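RNA-dependent RNA Polymerase (Bombyx mori cytoplasmic polyhedrosis virus, PDB 6TZ0) is an RNA-directed RNA polymerase that synthesises viral plus strands in fully conservative transcription and complementary minus strands in genome replication. Local coordinates at residues 767-772 / 1149-1154; 622-625 / 629-632. All coordinates share one frame; numbering follows the deposited sequence.

Interaction 1: residues 767-772 / 1149-1154; sequences LLFRVR and FFLSDN
Phe-1149, which lies against Phe-769, is also tied through its backbone by a hydrogen bond to Ala-526; between the two loops themselves the side chains meet through carbon atoms. The insertion of one ring accounts for it: Phe-769 points at residues 1149-1151 and supplies all of the surface that 767-772 buries here. Above one face of that ring sits Phe-1149 CB, 3.7 Å from the Phe-769 ring centroid and 22° off its normal, which meets the definition of a CH-pi contact. The two rings are not stacked; their planes make 65° and their centroids are 5.7 Å apart. The Phe-1149 side chain starts toward residues 767-772, but chi1 of -176° carries its ring away from them, to meet the ring of Phe-732. Phe-769 CD2 reaches the edge of the next aromatic, 3.5 Å from Phe-1150 CD2 and near the plane of that ring. Leu-1151 meets the ring at its edge, CD2 lying near the Phe-769 plane, 3.9 Å from CZ of Phe-769. Asn-1048 adds a further neighbour to Phe-769. All four touching residues are buried. The arrangement is loop-to-loop aromatic packing, joining the loop between helices 754-766 and 774-786 to the C-terminal region, which in reovirus-family polymerases forms the bracelet of a cage-like enzyme.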
ATOM      1  N   LEU A 767      -7.001 -22.703   5.723  1.00 39.70           N
ATOM      2  CA  LEU A 767      -6.614 -23.437   6.923  1.00 39.70           C
ATOM      3  C   LEU A 767      -6.414 -24.926   6.696  1.00 39.70           C
ATOM      4  O   LEU A 767      -6.639 -25.701   7.622  1.00 39.70           O
ATOM      5  CB  LEU A 767      -7.666 -23.271   8.020  1.00 39.70           C
ATOM      6  CG  LEU A 767      -7.819 -22.017   8.862  1.00 39.70           C
ATOM      7  CD1 LEU A 767      -9.090 -22.150   9.656  1.00 39.70           C
ATOM      8  CD2 LEU A 767      -6.637 -21.914   9.791  1.00 39.70           C
ATOM      9  N   LEU A 768      -6.026 -25.361   5.501  1.00 39.61           N
ATOM     10  CA  LEU A 768      -6.224 -26.769   5.175  1.00 39.61           C
ATOM     11  C   LEU A 768      -4.959 -27.590   5.417  1.00 39.61           C
ATOM     12  O   LEU A 768      -5.028 -28.684   5.985  1.00 39.61           O
ATOM     13  CB  LEU A 768      -6.706 -26.904   3.735  1.00 39.61           C
ATOM     14  CG  LEU A 768      -7.583 -28.121   3.433  1.00 39.61           C
ATOM     15  CD1 LEU A 768      -8.473 -27.770   2.276  1.00 39.61           C
ATOM     16  CD2 LEU A 768      -6.820 -29.371   3.114  1.00 39.61           C
ATOM     17  N   PHE A 769      -3.800 -27.111   4.957  1.00 36.52           N
ATOM     18  CA  PHE A 769      -2.563 -27.834   5.236  1.00 36.52           C
ATOM     19  C   PHE A 769      -1.843 -27.330   6.474  1.00 36.52           C
ATOM     20  O   PHE A 769      -0.878 -27.959   6.907  1.00 36.52           O
ATOM     21  CB  PHE A 769      -1.562 -27.811   4.070  1.00 36.52           C
ATOM     22  CG  PHE A 769      -1.865 -28.779   2.959  1.00 36.52           C
ATOM     23  CD1 PHE A 769      -3.139 -29.265   2.743  1.00 36.52           C
ATOM     24  CD2 PHE A 769      -0.820 -29.360   2.266  1.00 36.52           C
ATOM     25  CE1 PHE A 769      -3.385 -30.175   1.759  1.00 36.52           C
ATOM     26  CE2 PHE A 769      -1.057 -30.289   1.281  1.00 36.52           C
ATOM     27  CZ  PHE A 769      -2.347 -30.701   1.032  1.00 36.52           C
ATOM     28  N   ARG A 770      -2.269 -26.214   7.048  1.00 34.51           N
ATOM     29  CA  ARG A 770      -1.653 -25.701   8.261  1.00 34.51           C
ATOM     30  C   ARG A 770      -2.361 -26.190   9.517  1.00 34.51           C
ATOM     31  O   ARG A 770      -2.121 -25.671  10.608  1.00 34.51           O
ATOM     32  CB  ARG A 770      -1.600 -24.176   8.203  1.00 34.51           C
ATOM     33  CG  ARG A 770      -2.924 -23.503   8.014  1.00 34.51           C
ATOM     34  CD  ARG A 770      -2.723 -22.019   7.822  1.00 34.51           C
ATOM     35  NE  ARG A 770      -2.079 -21.682   6.558  1.00 34.51           N
ATOM     36  CZ  ARG A 770      -1.693 -20.454   6.229  1.00 34.51           C
ATOM     37  NH1 ARG A 770      -1.881 -19.453   7.071  1.00 34.51           N
ATOM     38  NH2 ARG A 770      -1.125 -20.221   5.059  1.00 34.51           N
ATOM     39  N   VAL A 771      -3.202 -27.207   9.380  1.00 34.76           N
ATOM     40  CA  VAL A 771      -4.059 -27.696  10.446  1.00 34.76           C
ATOM     41  C   VAL A 771      -3.699 -29.157  10.694  1.00 34.76           C
ATOM     42  O   VAL A 771      -3.053 -29.807   9.874  1.00 34.76           O
ATOM     43  CB  VAL A 771      -5.548 -27.527  10.070  1.00 34.76           C
ATOM     44  CG1 VAL A 771      -6.028 -28.625   9.137  1.00 34.76           C
ATOM     45  CG2 VAL A 771      -6.419 -27.373  11.248  1.00 34.76           C
ATOM     46  N   ARG A 772      -4.124 -29.677  11.839  1.00 33.61           N
ATOM     47  CA  ARG A 772      -3.748 -31.022  12.243  1.00 33.61           C
ATOM     48  C   ARG A 772      -4.897 -32.022  12.152  1.00 33.61           C
ATOM     49  O   ARG A 772      -4.656 -33.208  11.916  1.00 33.61           O
ATOM     50  CB  ARG A 772      -3.183 -30.977  13.667  1.00 33.61           C
ATOM     51  CG  ARG A 772      -2.511 -32.228  14.133  1.00 33.61           C
ATOM     52  CD  ARG A 772      -1.834 -32.008  15.459  1.00 33.61           C
ATOM     53  NE  ARG A 772      -1.305 -33.257  15.983  1.00 33.61           N
ATOM     54  CZ  ARG A 772      -0.686 -33.371  17.146  1.00 33.61           C
ATOM     55  NH1 ARG A 772      -0.516 -32.306  17.914  1.00 33.61           N
ATOM     56  NH2 ARG A 772      -0.243 -34.550  17.546  1.00 33.61           N
ATOM     57  N   PHE A1149      -2.373 -28.063  -1.986  1.00 36.75           N
ATOM     58  CA  PHE A1149      -1.134 -27.334  -1.719  1.00 36.75           C
ATOM     59  C   PHE A1149       0.099 -28.141  -2.125  1.00 36.75           C
ATOM     60  O   PHE A1149       0.879 -27.705  -2.974  1.00 36.75           O
ATOM     61  CB  PHE A1149      -1.099 -26.953  -0.238  1.00 36.75           C
ATOM     62  CG  PHE A1149       0.074 -26.113   0.177  1.00 36.75           C
ATOM     63  CD1 PHE A1149       0.084 -24.750  -0.057  1.00 36.75           C
ATOM     64  CD2 PHE A1149       1.135 -26.676   0.855  1.00 36.75           C
ATOM     65  CE1 PHE A1149       1.155 -23.974   0.341  1.00 36.75           C
ATOM     66  CE2 PHE A1149       2.202 -25.907   1.255  1.00 36.75           C
ATOM     67  CZ  PHE A1149       2.214 -24.554   0.998  1.00 36.75           C
ATOM     68  N   PHE A1150       0.291 -29.320  -1.533  1.00 35.48           N
ATOM     69  CA  PHE A1150       1.335 -30.243  -1.970  1.00 35.48           C
ATOM     70  C   PHE A1150       0.884 -31.202  -3.059  1.00 35.48           C
ATOM     71  O   PHE A1150       1.728 -31.890  -3.639  1.00 35.48           O
ATOM     72  CB  PHE A1150       1.872 -31.085  -0.807  1.00 35.48           C
ATOM     73  CG  PHE A1150       2.863 -30.377   0.057  1.00 35.48           C
ATOM     74  CD1 PHE A1150       4.149 -30.149  -0.396  1.00 35.48           C
ATOM     75  CD2 PHE A1150       2.535 -29.998   1.342  1.00 35.48           C
ATOM     76  CE1 PHE A1150       5.073 -29.514   0.403  1.00 35.48           C
ATOM     77  CE2 PHE A1150       3.454 -29.368   2.147  1.00 35.48           C
ATOM     78  CZ  PHE A1150       4.727 -29.127   1.677  1.00 35.48           C
ATOM     79  N   LEU A1151      -0.405 -31.272  -3.350  1.00 37.59           N
ATOM     80  CA  LEU A1151      -0.935 -32.278  -4.252  1.00 37.59           C
ATOM     81  C   LEU A1151      -1.004 -31.744  -5.679  1.00 37.59           C
ATOM     82  O   LEU A1151      -0.925 -30.541  -5.927  1.00 37.59           O
ATOM     83  CB  LEU A1151      -2.309 -32.732  -3.776  1.00 37.59           C
ATOM     84  CG  LEU A1151      -2.488 -33.888  -2.798  1.00 37.59           C
ATOM     85  CD1 LEU A1151      -2.011 -35.133  -3.480  1.00 37.59           C
ATOM     86  CD2 LEU A1151      -1.761 -33.687  -1.481  1.00 37.59           C
ATOM     87  N   SER A1152      -1.165 -32.663  -6.626  1.00 41.94           N
ATOM     88  CA  SER A1152      -1.019 -32.331  -8.037  1.00 41.94           C
ATOM     89  C   SER A1152      -2.277 -31.692  -8.603  1.00 41.94           C
ATOM     90  O   SER A1152      -3.399 -32.079  -8.269  1.00 41.94           O
ATOM     91  CB  SER A1152      -0.681 -33.579  -8.847  1.00 41.94           C
ATOM     92  OG  SER A1152      -1.778 -34.464  -8.895  1.00 41.94           O
ATOM     93  N   ASP A1153      -2.076 -30.720  -9.488  1.00 46.50           N
ATOM     94  CA  ASP A1153      -3.150 -30.039 -10.193  1.00 46.50           C
ATOM     95  C   ASP A1153      -3.601 -30.775 -11.443  1.00 46.50           C
ATOM     96  O   ASP A1153      -4.492 -30.284 -12.142  1.00 46.50           O
ATOM     97  CB  ASP A1153      -2.706 -28.630 -10.591  1.00 46.50           C
ATOM     98  CG  ASP A1153      -2.533 -27.714  -9.405  1.00 46.50           C
ATOM     99  OD1 ASP A1153      -3.228 -27.915  -8.388  1.00 46.50           O
ATOM    100  OD2 ASP A1153      -1.706 -26.783  -9.494  1.00 46.50           O
ATOM    101  N   ASN A1154      -3.011 -31.924 -11.751  1.00 45.37           N
ATOM    102  CA  ASN A1154      -3.229 -32.553 -13.037  1.00 45.37           C
ATOM    103  C   ASN A1154      -4.142 -33.752 -12.862  1.00 45.37           C
ATOM    104  O   ASN A1154      -3.841 -34.633 -12.044  1.00 45.37           O
ATOM    105  CB  ASN A1154      -1.901 -32.980 -13.645  1.00 45.37           C
ATOM    106  CG  ASN A1154      -1.994 -33.246 -15.132  1.00 45.37           C
ATOM    107  OD1 ASN A1154      -3.056 -33.125 -15.732  1.00 45.37           O
ATOM    108  ND2 ASN A1154      -0.870 -33.598 -15.738  1.00 45.37           N
TER

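Interaction 2: residues 622-625 / 629-632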
ATOM      1  N   TYR A 622      -2.858  13.484  10.478  1.00 42.03           N
ATOM      2  CA  TYR A 622      -4.088  12.815  10.873  1.00 42.03           C
ATOM      3  C   TYR A 622      -5.043  13.823  11.492  1.00 42.03           C
ATOM      4  O   TYR A 622      -4.628  14.670  12.287  1.00 42.03           O
ATOM      5  CB  TYR A 622      -3.817  11.671  11.850  1.00 42.03           C
ATOM      6  CG  TYR A 622      -5.089  11.033  12.332  1.00 42.03           C
ATOM      7  CD1 TYR A 622      -5.884  10.289  11.471  1.00 42.03           C
ATOM      8  CD2 TYR A 622      -5.503  11.179  13.648  1.00 42.03           C
ATOM      9  CE1 TYR A 622      -7.057   9.715  11.905  1.00 42.03           C
ATOM     10  CE2 TYR A 622      -6.668  10.608  14.090  1.00 42.03           C
ATOM     11  CZ  TYR A 622      -7.449   9.888  13.214  1.00 42.03           C
ATOM     12  OH  TYR A 622      -8.611   9.305  13.659  1.00 42.03           O
ATOM     13  N   GLU A 623      -6.316  13.730  11.119  1.00 44.30           N
ATOM     14  CA  GLU A 623      -7.353  14.611  11.643  1.00 44.30           C
ATOM     15  C   GLU A 623      -8.069  13.899  12.781  1.00 44.30           C
ATOM     16  O   GLU A 623      -8.850  12.972  12.548  1.00 44.30           O
ATOM     17  CB  GLU A 623      -8.335  15.000  10.544  1.00 44.30           C
ATOM     18  CG  GLU A 623      -9.431  15.924  11.016  1.00 44.30           C
ATOM     19  CD  GLU A 623     -10.373  16.320   9.903  1.00 44.30           C
ATOM     20  OE1 GLU A 623     -10.184  15.841   8.765  1.00 44.30           O
ATOM     21  OE2 GLU A 623     -11.299  17.117  10.162  1.00 44.30           O
ATOM     22  N   SER A 624      -7.817  14.337  14.007  1.00 42.26           N
ATOM     23  CA  SER A 624      -8.345  13.669  15.182  1.00 42.26           C
ATOM     24  C   SER A 624      -9.560  14.398  15.736  1.00 42.26           C
ATOM     25  O   SER A 624      -9.677  15.620  15.633  1.00 42.26           O
ATOM     26  CB  SER A 624      -7.276  13.559  16.263  1.00 42.26           C
ATOM     27  OG  SER A 624      -6.898  14.837  16.717  1.00 42.26           O
ATOM     28  N   GLU A 625     -10.473  13.626  16.322  1.00 43.93           N
ATOM     29  CA  GLU A 625     -11.618  14.214  17.002  1.00 43.93           C
ATOM     30  C   GLU A 625     -11.239  14.808  18.349  1.00 43.93           C
ATOM     31  O   GLU A 625     -11.888  15.751  18.808  1.00 43.93           O
ATOM     32  CB  GLU A 625     -12.716  13.171  17.180  1.00 43.93           C
ATOM     33  CG  GLU A 625     -13.415  12.793  15.896  1.00 43.93           C
ATOM     34  CD  GLU A 625     -14.460  11.721  16.101  1.00 43.93           C
ATOM     35  OE1 GLU A 625     -14.524  11.161  17.214  1.00 43.93           O
ATOM     36  OE2 GLU A 625     -15.223  11.442  15.155  1.00 43.93           O
ATOM     37  N   GLN A 629      -5.920  18.469  14.346  1.00 42.06           N
ATOM     38  CA  GLN A 629      -5.060  18.020  13.261  1.00 42.06           C
ATOM     39  C   GLN A 629      -3.684  17.699  13.822  1.00 42.06           C
ATOM     40  O   GLN A 629      -2.994  18.588  14.330  1.00 42.06           O
ATOM     41  CB  GLN A 629      -4.969  19.072  12.159  1.00 42.06           C
ATOM     42  CG  GLN A 629      -4.185  18.607  10.966  1.00 42.06           C
ATOM     43  CD  GLN A 629      -4.183  19.612   9.844  1.00 42.06           C
ATOM     44  OE1 GLN A 629      -4.770  20.686   9.958  1.00 42.06           O
ATOM     45  NE2 GLN A 629      -3.518  19.272   8.747  1.00 42.06           N
ATOM     46  N   VAL A 630      -3.292  16.432  13.724  1.00 39.43           N
ATOM     47  CA  VAL A 630      -2.056  15.923  14.303  1.00 39.43           C
ATOM     48  C   VAL A 630      -1.091  15.614  13.171  1.00 39.43           C
ATOM     49  O   VAL A 630      -1.437  14.886  12.234  1.00 39.43           O
ATOM     50  CB  VAL A 630      -2.314  14.669  15.158  1.00 39.43           C
ATOM     51  CG1 VAL A 630      -1.017  14.130  15.735  1.00 39.43           C
ATOM     52  CG2 VAL A 630      -3.307  14.972  16.254  1.00 39.43           C
ATOM     53  N   LYS A 631       0.116  16.156  13.257  1.00 37.39           N
ATOM     54  CA  LYS A 631       1.148  15.930  12.260  1.00 37.39           C
ATOM     55  C   LYS A 631       2.230  15.032  12.840  1.00 37.39           C
ATOM     56  O   LYS A 631       2.289  14.810  14.047  1.00 37.39           O
ATOM     57  CB  LYS A 631       1.727  17.263  11.785  1.00 37.39           C
ATOM     58  CG  LYS A 631       0.685  18.099  11.071  1.00 37.39           C
ATOM     59  CD  LYS A 631       1.194  19.456  10.687  1.00 37.39           C
ATOM     60  CE  LYS A 631       1.333  20.366  11.887  1.00 37.39           C
ATOM     61  NZ  LYS A 631       0.012  20.707  12.471  1.00 37.39           N
ATOM     62  N   ASN A 632       3.058  14.480  11.966  1.00 36.28           N
ATOM     63  CA  ASN A 632       4.120  13.574  12.370  1.00 36.28           C
ATOM     64  C   ASN A 632       5.472  14.267  12.227  1.00 36.28           C
ATOM     65  O   ASN A 632       5.604  15.268  11.530  1.00 36.28           O
ATOM     66  CB  ASN A 632       4.069  12.309  11.511  1.00 36.28           C
ATOM     67  CG  ASN A 632       4.900  11.182  12.071  1.00 36.28           C
ATOM     68  OD1 ASN A 632       5.493  11.302  13.135  1.00 36.28           O
ATOM     69  ND2 ASN A 632       4.976  10.089  11.334  1.00 36.28           N
TER
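Strands 622-624 and 629-631 run antiparallel, their axes 4.6 Å apart at closest approach and 143° between directions, as the two arms of a beta hairpin. Tyr-622 and Val-630 form a hydrogen-bonded pair: Tyr-622 N donates to Val-630 O at 2.7 Å, and Val-630 N returns a nearly straight bond (171°) to Tyr-622 O at 2.6 Å. Glu-623 and Gln-629 follow as a non-hydrogen-bonded pair, their CA atoms 4.4 Å apart. There Gln-629 CA makes a CA-H...O contact of 3.5 Å with Tyr-622 O, the carbonyl that already accepts from Val-630.

Tyr-622 and Val-630 occupy one face, Glu-623 and Gln-629 the other. The Tyr-622 ring leads away from the partner strand and packs on helix 349-356 at Thr-349, Glu-350 and Leu-353. Val-630 packs against Phe-94 and against Arg-500 of the neighbouring viral structural protein 4 chain. The Gln-629 chain is extended (chi2 176°), and its NE2 is hydrogen-bonded to Ser-621 OG. At the turn, Ser-624 OG takes part in a hydrogen bond with the backbone N of Phe-627 while lying 3.6 Å from Val-630 CG2.

In the fold
The two contacts are separate, centres 46 Å apart and nearest atoms about 30 Å apart, and they share no secondary-structure element. Interaction 1 is the deeper, its centre 16 Å from that of the chain against 30 Å for interaction 2. It joins loops 377 residues apart in sequence, whereas interaction 2 is local, spanning a three-residue connection within the polymerase domain. Their chemistry differs: aromatic and aliphatic carbons make the first, paired backbone amides and carbonyls the second. Interaction 2 pairs inner strand 620-624 with 628-631, outermost in its sheet within this chain, and is touched by viral structural protein 4; no other protein chain touches interaction 1. Both lie away from the metal and nucleotide sites.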